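Local coordinates for protein alkylhalidase CmlS (Streptomyces venezuelae, PDB 3I3L) that is a flavin-dependent halogenase of chloramphenicol biosynthesis that carries FAD, covalently attached through an aspartate, and probably acts as an oxidoreductase, at residues E520-Q523 / I524-L528; E531-G534 / Y535-V539; Q553-V556 / R557-A561. All coordinates share one frame; numbering follows the deposited sequence.

Contact 1 of 3, residues E520-Q523 / I524-L528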
loop_
_atom_site.group_PDB
_atom_site.type_symbol
_atom_site.label_atom_id
_atom_site.label_comp_id
_atom_site.label_asym_id
_atom_site.label_seq_id
_atom_site.Cartn_x
_atom_site.Cartn_y
_atom_site.Cartn_z
ATOM N N GLU A 520 -20.233 -19.851 -17.704
ATOM C CA GLU A 520 -19.966 -21.245 -17.551
ATOM C C GLU A 520 -19.484 -21.537 -16.148
ATOM O O GLU A 520 -19.870 -22.556 -15.542
ATOM C CB GLU A 520 -18.949 -21.713 -18.595
ATOM C CG GLU A 520 -18.658 -23.199 -18.541
ATOM C CD GLU A 520 -18.421 -23.806 -19.903
ATOM O OE1 GLU A 520 -17.796 -24.895 -19.945
ATOM O OE2 GLU A 520 -18.875 -23.208 -20.915
ATOM N N ALA A 521 -18.642 -20.660 -15.631
ATOM C CA ALA A 521 -18.098 -20.875 -14.313
ATOM C C ALA A 521 -19.133 -20.459 -13.280
ATOM O O ALA A 521 -19.128 -20.940 -12.143
ATOM C CB ALA A 521 -16.826 -20.103 -14.147
ATOM N N ARG A 522 -20.014 -19.551 -13.679
ATOM C CA ARG A 522 -21.122 -19.126 -12.830
ATOM C C ARG A 522 -22.039 -20.307 -12.510
ATOM O O ARG A 522 -22.551 -20.425 -11.417
ATOM C CB ARG A 522 -21.943 -18.030 -13.533
ATOM C CG ARG A 522 -23.020 -17.449 -12.625
ATOM C CD ARG A 522 -24.133 -16.853 -13.413
ATOM N NE ARG A 522 -24.727 -17.821 -14.311
ATOM C CZ ARG A 522 -25.717 -18.635 -13.982
ATOM N NH1 ARG A 522 -26.183 -19.473 -14.890
ATOM N NH2 ARG A 522 -26.227 -18.616 -12.753
ATOM N N GLN A 523 -22.261 -21.149 -13.503
ATOM C CA GLN A 523 -23.083 -22.340 -13.364
ATOM C C GLN A 523 -22.576 -23.238 -12.268
ATOM O O GLN A 523 -23.361 -23.719 -11.436
ATOM C CB GLN A 523 -23.126 -23.105 -14.667
ATOM C CG GLN A 523 -24.150 -22.534 -15.609
ATOM C CD GLN A 523 -25.547 -23.001 -15.247
ATOM O OE1 GLN A 523 -25.783 -23.575 -14.159
ATOM N NE2 GLN A 523 -26.487 -22.759 -16.153
ATOM N N ILE A 524 -21.263 -23.427 -12.239
ATOM C CA ILE A 524 -20.654 -24.125 -11.138
ATOM C C ILE A 524 -21.234 -23.663 -9.800
ATOM O O ILE A 524 -21.649 -24.491 -8.980
ATOM C CB ILE A 524 -19.123 -23.980 -11.117
ATOM C CG1 ILE A 524 -18.537 -24.536 -12.432
ATOM C CG2 ILE A 524 -18.561 -24.634 -9.841
ATOM C CD1 ILE A 524 -17.014 -24.550 -12.527
ATOM N N PHE A 525 -21.313 -22.351 -9.602
ATOM C CA PHE A 525 -21.617 -21.824 -8.276
ATOM C C PHE A 525 -23.093 -21.805 -7.945
ATOM O O PHE A 525 -23.465 -21.879 -6.774
ATOM C CB PHE A 525 -20.907 -20.483 -8.027
ATOM C CG PHE A 525 -19.405 -20.630 -7.979
ATOM C CD1 PHE A 525 -18.770 -21.047 -6.813
ATOM C CD2 PHE A 525 -18.639 -20.432 -9.126
ATOM C CE1 PHE A 525 -17.364 -21.251 -6.773
ATOM C CE2 PHE A 525 -17.268 -20.618 -9.093
ATOM C CZ PHE A 525 -16.625 -21.038 -7.914
ATOM N N GLN A 526 -23.918 -21.730 -8.977
ATOM C CA GLN A 526 -25.356 -21.928 -8.868
ATOM C C GLN A 526 -25.677 -23.378 -8.416
ATOM O O GLN A 526 -26.487 -23.609 -7.535
ATOM C CB GLN A 526 -26.000 -21.674 -10.235
ATOM C CG GLN A 526 -27.526 -21.679 -10.163
ATOM C CD GLN A 526 -27.981 -20.638 -9.193
ATOM O OE1 GLN A 526 -27.605 -19.454 -9.307
ATOM N NE2 GLN A 526 -28.783 -21.043 -8.211
ATOM N N ASP A 527 -24.995 -24.336 -9.024
ATOM C CA ASP A 527 -25.110 -25.746 -8.653
ATOM C C ASP A 527 -24.662 -25.915 -7.220
ATOM O O ASP A 527 -25.340 -26.582 -6.419
ATOM C CB ASP A 527 -24.258 -26.630 -9.574
ATOM C CG ASP A 527 -24.783 -26.688 -11.017
ATOM O OD1 ASP A 527 -25.969 -26.387 -11.260
ATOM O OD2 ASP A 527 -24.008 -27.060 -11.922
ATOM N N LEU A 528 -23.552 -25.268 -6.870
ATOM C CA LEU A 528 -23.090 -25.287 -5.487
ATOM C C LEU A 528 -24.173 -24.740 -4.528
ATOM O O LEU A 528 -24.417 -25.309 -3.465
ATOM C CB LEU A 528 -21.759 -24.532 -5.329
ATOM C CG LEU A 528 -21.077 -24.629 -3.980
ATOM C CD1 LEU A 528 -19.537 -24.461 -4.145
ATOM C CD2 LEU A 528 -21.623 -23.622 -2.926
#

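Contact 2 of 3, residues E531-G534 / Y535-V539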
loop_
_atom_site.group_PDB
_atom_site.type_symbol
_atom_site.label_atom_id
_atom_site.label_comp_id
_atom_site.label_asym_id
_atom_site.label_seq_id
_atom_site.Cartn_x
_atom_site.Cartn_y
_atom_site.Cartn_z
ATOM N N GLU A 531 -26.851 -27.525 -4.237
ATOM C CA GLU A 531 -26.549 -28.905 -3.885
ATOM C C GLU A 531 -25.599 -28.951 -2.724
ATOM O O GLU A 531 -25.538 -29.940 -1.987
ATOM C CB GLU A 531 -25.934 -29.631 -5.077
ATOM C CG GLU A 531 -26.594 -29.370 -6.425
ATOM C CD GLU A 531 -25.767 -29.903 -7.586
ATOM O OE1 GLU A 531 -26.146 -29.641 -8.735
ATOM O OE2 GLU A 531 -24.731 -30.567 -7.375
ATOM N N GLU A 532 -24.836 -27.870 -2.560
ATOM C CA GLU A 532 -23.900 -27.730 -1.433
ATOM C C GLU A 532 -22.815 -28.802 -1.382
ATOM O O GLU A 532 -22.465 -29.295 -0.309
ATOM C CB GLU A 532 -24.677 -27.611 -0.119
ATOM C CG GLU A 532 -25.689 -26.399 -0.118
ATOM C CD GLU A 532 -26.321 -26.131 1.233
ATOM O OE1 GLU A 532 -26.395 -27.068 2.067
ATOM O OE2 GLU A 532 -26.702 -24.961 1.478
ATOM N N PHE A 533 -22.318 -29.201 -2.555
ATOM C CA PHE A 533 -21.187 -30.113 -2.613
ATOM C C PHE A 533 -19.952 -29.529 -1.911
ATOM O O PHE A 533 -19.943 -28.359 -1.522
ATOM C CB PHE A 533 -20.867 -30.587 -4.038
ATOM C CG PHE A 533 -20.765 -29.507 -5.056
ATOM C CD1 PHE A 533 -19.670 -28.634 -5.063
ATOM C CD2 PHE A 533 -21.720 -29.374 -6.057
ATOM C CE1 PHE A 533 -19.572 -27.639 -5.993
ATOM C CE2 PHE A 533 -21.610 -28.368 -7.030
ATOM C CZ PHE A 533 -20.523 -27.502 -6.995
ATOM N N GLY A 534 -18.934 -30.366 -1.731
ATOM C CA GLY A 534 -17.738 -30.009 -0.998
ATOM C C GLY A 534 -16.567 -29.564 -1.872
ATOM O O GLY A 534 -16.692 -29.405 -3.100
ATOM N N TYR A 535 -15.426 -29.388 -1.226
ATOM C CA TYR A 535 -14.186 -28.945 -1.904
ATOM C C TYR A 535 -13.786 -29.821 -3.101
ATOM O O TYR A 535 -13.541 -29.312 -4.194
ATOM C CB TYR A 535 -13.031 -28.945 -0.909
ATOM C CG TYR A 535 -11.739 -28.413 -1.500
ATOM C CD1 TYR A 535 -11.672 -27.097 -2.006
ATOM C CD2 TYR A 535 -10.578 -29.206 -1.516
ATOM C CE1 TYR A 535 -10.496 -26.584 -2.531
ATOM C CE2 TYR A 535 -9.392 -28.713 -2.035
ATOM C CZ TYR A 535 -9.364 -27.403 -2.541
ATOM O OH TYR A 535 -8.232 -26.910 -3.072
ATOM N N LYS A 536 -13.747 -31.144 -2.904
ATOM C CA LYS A 536 -13.332 -32.035 -3.980
ATOM C C LYS A 536 -14.143 -31.809 -5.256
ATOM O O LYS A 536 -13.587 -31.743 -6.340
ATOM C CB LYS A 536 -13.403 -33.515 -3.521
ATOM C CG LYS A 536 -12.308 -33.892 -2.517
ATOM C CD LYS A 536 -12.637 -35.246 -1.841
ATOM C CE LYS A 536 -11.562 -35.579 -0.798
ATOM N NZ LYS A 536 -11.742 -36.945 -0.239
ATOM N N THR A 537 -15.466 -31.685 -5.135
ATOM C CA THR A 537 -16.272 -31.474 -6.307
ATOM C C THR A 537 -15.979 -30.110 -6.921
ATOM O O THR A 537 -15.906 -29.951 -8.141
ATOM C CB THR A 537 -17.796 -31.551 -6.006
ATOM O OG1 THR A 537 -18.159 -32.874 -5.539
ATOM C CG2 THR A 537 -18.574 -31.213 -7.306
ATOM N N LEU A 538 -15.861 -29.099 -6.080
ATOM C CA LEU A 538 -15.600 -27.749 -6.588
ATOM C C LEU A 538 -14.277 -27.693 -7.407
ATOM O O LEU A 538 -14.239 -27.191 -8.532
ATOM C CB LEU A 538 -15.568 -26.767 -5.420
ATOM C CG LEU A 538 -15.420 -25.281 -5.791
ATOM C CD1 LEU A 538 -16.270 -24.855 -6.973
ATOM C CD2 LEU A 538 -15.740 -24.462 -4.568
ATOM N N VAL A 539 -13.215 -28.245 -6.859
ATOM C CA VAL A 539 -11.923 -28.293 -7.582
ATOM C C VAL A 539 -12.075 -28.957 -8.932
ATOM O O VAL A 539 -11.605 -28.436 -9.958
ATOM C CB VAL A 539 -10.843 -28.994 -6.743
ATOM C CG1 VAL A 539 -9.535 -29.269 -7.576
ATOM C CG2 VAL A 539 -10.585 -28.175 -5.530
#

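Contact 3 of 3, residues Q553-V556 / R557-A561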
loop_
_atom_site.group_PDB
_atom_site.type_symbol
_atom_site.label_atom_id
_atom_site.label_comp_id
_atom_site.label_asym_id
_atom_site.label_seq_id
_atom_site.Cartn_x
_atom_site.Cartn_y
_atom_site.Cartn_z
ATOM N N GLN A 553 -6.929 -20.621 -5.323
ATOM C CA GLN A 553 -6.974 -19.181 -5.061
ATOM C C GLN A 553 -8.436 -18.741 -5.168
ATOM O O GLN A 553 -8.921 -17.967 -4.364
ATOM C CB GLN A 553 -6.099 -18.421 -6.075
ATOM C CG GLN A 553 -4.591 -18.638 -5.950
ATOM C CD GLN A 553 -4.124 -20.019 -6.471
ATOM O OE1 GLN A 553 -4.931 -20.912 -6.829
ATOM N NE2 GLN A 553 -2.807 -20.201 -6.495
ATOM N N ILE A 554 -9.129 -19.287 -6.153
ATOM C CA ILE A 554 -10.516 -18.949 -6.396
ATOM C C ILE A 554 -11.387 -19.291 -5.173
ATOM O O ILE A 554 -12.143 -18.454 -4.704
ATOM C CB ILE A 554 -11.026 -19.596 -7.702
ATOM C CG1 ILE A 554 -10.389 -18.899 -8.905
ATOM C CG2 ILE A 554 -12.534 -19.490 -7.817
ATOM C CD1 ILE A 554 -10.750 -19.479 -10.238
ATOM N N VAL A 555 -11.234 -20.486 -4.602
ATOM C CA VAL A 555 -12.067 -20.796 -3.467
ATOM C C VAL A 555 -11.638 -20.055 -2.209
ATOM O O VAL A 555 -12.496 -19.669 -1.404
ATOM C CB VAL A 555 -12.399 -22.358 -3.213
ATOM C CG1 VAL A 555 -11.955 -23.275 -4.342
ATOM C CG2 VAL A 555 -11.914 -22.787 -1.888
ATOM N N VAL A 556 -10.338 -19.848 -2.021
ATOM C CA VAL A 556 -9.910 -19.054 -0.853
ATOM C C VAL A 556 -10.468 -17.616 -0.917
ATOM O O VAL A 556 -10.947 -17.050 0.084
ATOM C CB VAL A 556 -8.350 -19.062 -0.637
ATOM C CG1 VAL A 556 -7.939 -18.048 0.406
ATOM C CG2 VAL A 556 -7.873 -20.462 -0.202
ATOM N N ARG A 557 -10.391 -17.024 -2.093
ATOM C CA ARG A 557 -10.911 -15.669 -2.238
ATOM C C ARG A 557 -12.423 -15.625 -2.013
ATOM O O ARG A 557 -12.909 -14.733 -1.351
ATOM C CB ARG A 557 -10.533 -15.054 -3.591
ATOM C CG ARG A 557 -9.102 -14.490 -3.638
ATOM C CD ARG A 557 -8.825 -13.680 -2.362
ATOM N NE ARG A 557 -7.410 -13.323 -2.176
ATOM C CZ ARG A 557 -6.493 -14.057 -1.533
ATOM N NH1 ARG A 557 -5.253 -13.599 -1.419
ATOM N NH2 ARG A 557 -6.791 -15.238 -1.008
ATOM N N LEU A 558 -13.149 -16.616 -2.519
ATOM C CA LEU A 558 -14.615 -16.682 -2.279
ATOM C C LEU A 558 -14.939 -16.863 -0.813
ATOM O O LEU A 558 -15.965 -16.370 -0.325
ATOM C CB LEU A 558 -15.299 -17.750 -3.141
ATOM C CG LEU A 558 -15.408 -17.371 -4.613
ATOM C CD1 LEU A 558 -15.537 -18.631 -5.510
ATOM C CD2 LEU A 558 -16.544 -16.340 -4.858
ATOM N N MET A 559 -14.073 -17.562 -0.103
ATOM C CA MET A 559 -14.277 -17.737 1.308
ATOM C C MET A 559 -14.060 -16.380 2.001
ATOM O O MET A 559 -14.925 -15.956 2.760
ATOM C CB MET A 559 -13.408 -18.873 1.898
ATOM C CG MET A 559 -13.905 -20.306 1.479
ATOM S SD MET A 559 -12.952 -21.734 1.976
ATOM C CE MET A 559 -13.339 -21.817 3.634
ATOM N N GLU A 560 -12.919 -15.722 1.730
ATOM C CA GLU A 560 -12.610 -14.395 2.314
ATOM C C GLU A 560 -13.668 -13.329 1.946
ATOM O O GLU A 560 -13.943 -12.439 2.737
ATOM C CB GLU A 560 -11.231 -13.877 1.893
ATOM C CG GLU A 560 -10.078 -14.498 2.632
ATOM C CD GLU A 560 -8.768 -14.518 1.819
ATOM O OE1 GLU A 560 -8.766 -14.115 0.622
ATOM O OE2 GLU A 560 -7.732 -14.958 2.383
ATOM N N ALA A 561 -14.253 -13.451 0.757
ATOM C CA ALA A 561 -15.314 -12.550 0.314
ATOM C C ALA A 561 -16.632 -12.818 1.021
ATOM O O ALA A 561 -17.568 -12.045 0.850
ATOM C CB ALA A 561 -15.507 -12.656 -1.163
#

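Contact 1 of 3, residues E520-Q523 / I524-L528
Phe525 turns the edge of its ring to the preceding turn of the helix, where CD2 comes within 3.1 Å of the backbone O of Ala521, near the plane of the ring. Ile524 meets the same oxygen with its CB, so one carbonyl is bordered by two apolar side chains. The ring is also covered on one face by the CG2 branch of Ile524, which sits over its centre, 4.2 Å above the plane.

On another side of the helix the contact becomes polar. Arg522 and Gln526 run alongside each other and point the same way, with the guanidinium and amide planes turned 34° apart. OE1 of Gln526 lies at the guanidinium edge, in plane, yet 3.8 Å from NH2 of Arg522, which makes this proximity rather than a bond. Arg522 NH2 donates instead to the backbone O of Ala483; Gln526 OE1 accepts from the N of Ala483, while Gln526 NE2 donates to Gly481 O and Glu530. CG of Gln526 is turned away from its own N (chi1 -172°) and the chain bends at chi2, which carries OE1 to the guanidinium edge.

Behind these side chains stands the backbone. The O of Arg522 accepts twice: from Gln526 N at 3.1 Å, and from Phe525 N at 2.9 Å in a bent i to i+3 bond whose donor lies well above the carbonyl plane. Asp527 N reaches Gln523 O at 3.0 Å, while its carboxylate makes a salt bridge to Arg541. The i to i+4 bonds of Gln526 and Asp527, and the segregation of Ile524 and Phe525 from Arg522 and Gln526, are those of an amphipathic alpha helix, here helix 519-531, packed through its apolar face on helix 535-543 of the C-terminal domain.

Contact 2 of 3, residues E531-G534 / Y535-V539
Phe533 lays one face of its ring against the methyl of Thr537, four residues on, while the chain before it is just leaving helix 519-531. That exit is marked by Glu532, the first residue to abandon helical angles, with a positive phi; its carboxylate forms a salt bridge with Arg475 of strand 473-478.

At Phe533 the side chain reaches forward over the first turn of the next helix. Its CG stands between the backbone N and the carbonyl carbon (chi1 49°), an orientation that brings the ring above Thr537. The two side chains cross at about a right angle, and Thr537 CG2 lies 3.6 Å from the ring centroid, 16° off the normal, a CH-pi contact displaced somewhat toward the rim. On the threonine, CG2 is the branch directed at the ring, whereas OG1 lies beside Phe533 CB at 3.8 Å. Farther round the ring, CE1 meets Leu538 CB at 4.1 Å, a looser apolar touch. Phe533 also packs on Leu528 of the helix just left behind, and its backbone is hydrogen-bonded to Phe476. The arrangement is that of two consecutive helices joined by a short linker whose aromatic residue packs against both.

Gly534 follows at the N-cap position of helix 535-543. Its carbonyl starts the helical bonding pattern, accepting from Leu538 N at 3.1 Å with an N-H...O angle of 164° and the donor in the carbonyl plane. Leu538, buried, packs on Ile524, Phe525 and Leu528, and Tyr535, the first residue of the helix, packs toward Val555 and Leu470.

Contact 3 of 3, residues Q553-V556 / R557-A561
Helix 551-560, in the C-terminal domain of the halogenase, supplies a regular run of i to i+4 contacts along its last turns. Four successive backbone bonds tie the segments together, from Arg557 N, Leu558 N, Met559 N and Glu560 N to the carbonyls of Gln553, Ile554, Val555 and Val556.

The side chains follow the same spacing. Ile554 and Leu558 lie alongside each other and point the same way, CG2 of the isoleucine meeting CD1 of the leucine at 3.9 Å. Val555 and Met559 repeat the arrangement with CG2 and SD 4.1 Å apart, and the methionine CG passes 3.3 Å from Val555 O. Around them, Leu470 of helix 456-471 packs on Val555 and Met559, while Leu564 of strand 564-568 touches Leu558 and Met559.

Val556 meets the charged side of the helix. Its CG1 methyl, turned opposite to its own N (chi1 170°), lies at the guanidinium edge of Arg557, in plane and 3.3 Å from NH2. The bend of Arg557 at chi2 (-45°) brings its guanidinium alongside this methyl and up to Glu560, whose OE1 forms a salt bridge with NH2 at 2.8 Å. The second carboxylate oxygen, OE2, also approaches Val556 CG1, at 3.7 Å, and accepts a hydrogen bond from Gly578 N.

An i to i+3 ion pair is therefore laid against a valine methyl. With OE1 held by Arg557 and OE2 by a backbone amide, the rotation of the Glu560 carboxylate is fixed from both oxygens, and the neighbouring guanidinium would be expected to favour its ionised form.

The three contacts follow in series along the C-terminal domain, away from the flavin site. Contact 3 lies deeper, its centre about 21 Å from that of the chain, and half its touching residues are buried; contacts 1 and 2 sit nearer the periphery. Contact 1 lies within one helix and contact 3 along the last turns of another, whereas contact 2 joins a linker to the start of a helix. Their apolar sides converge: Leu538 meets Val555, and Phe525 CE1 reaches Leu558 CD1 at 3.4 Å. The polar chemistry differs. Contact 1 bonds to a neighbouring backbone, contact 2 sends Glu532 to Arg475, and contact 3 pairs opposite charges within its own helix.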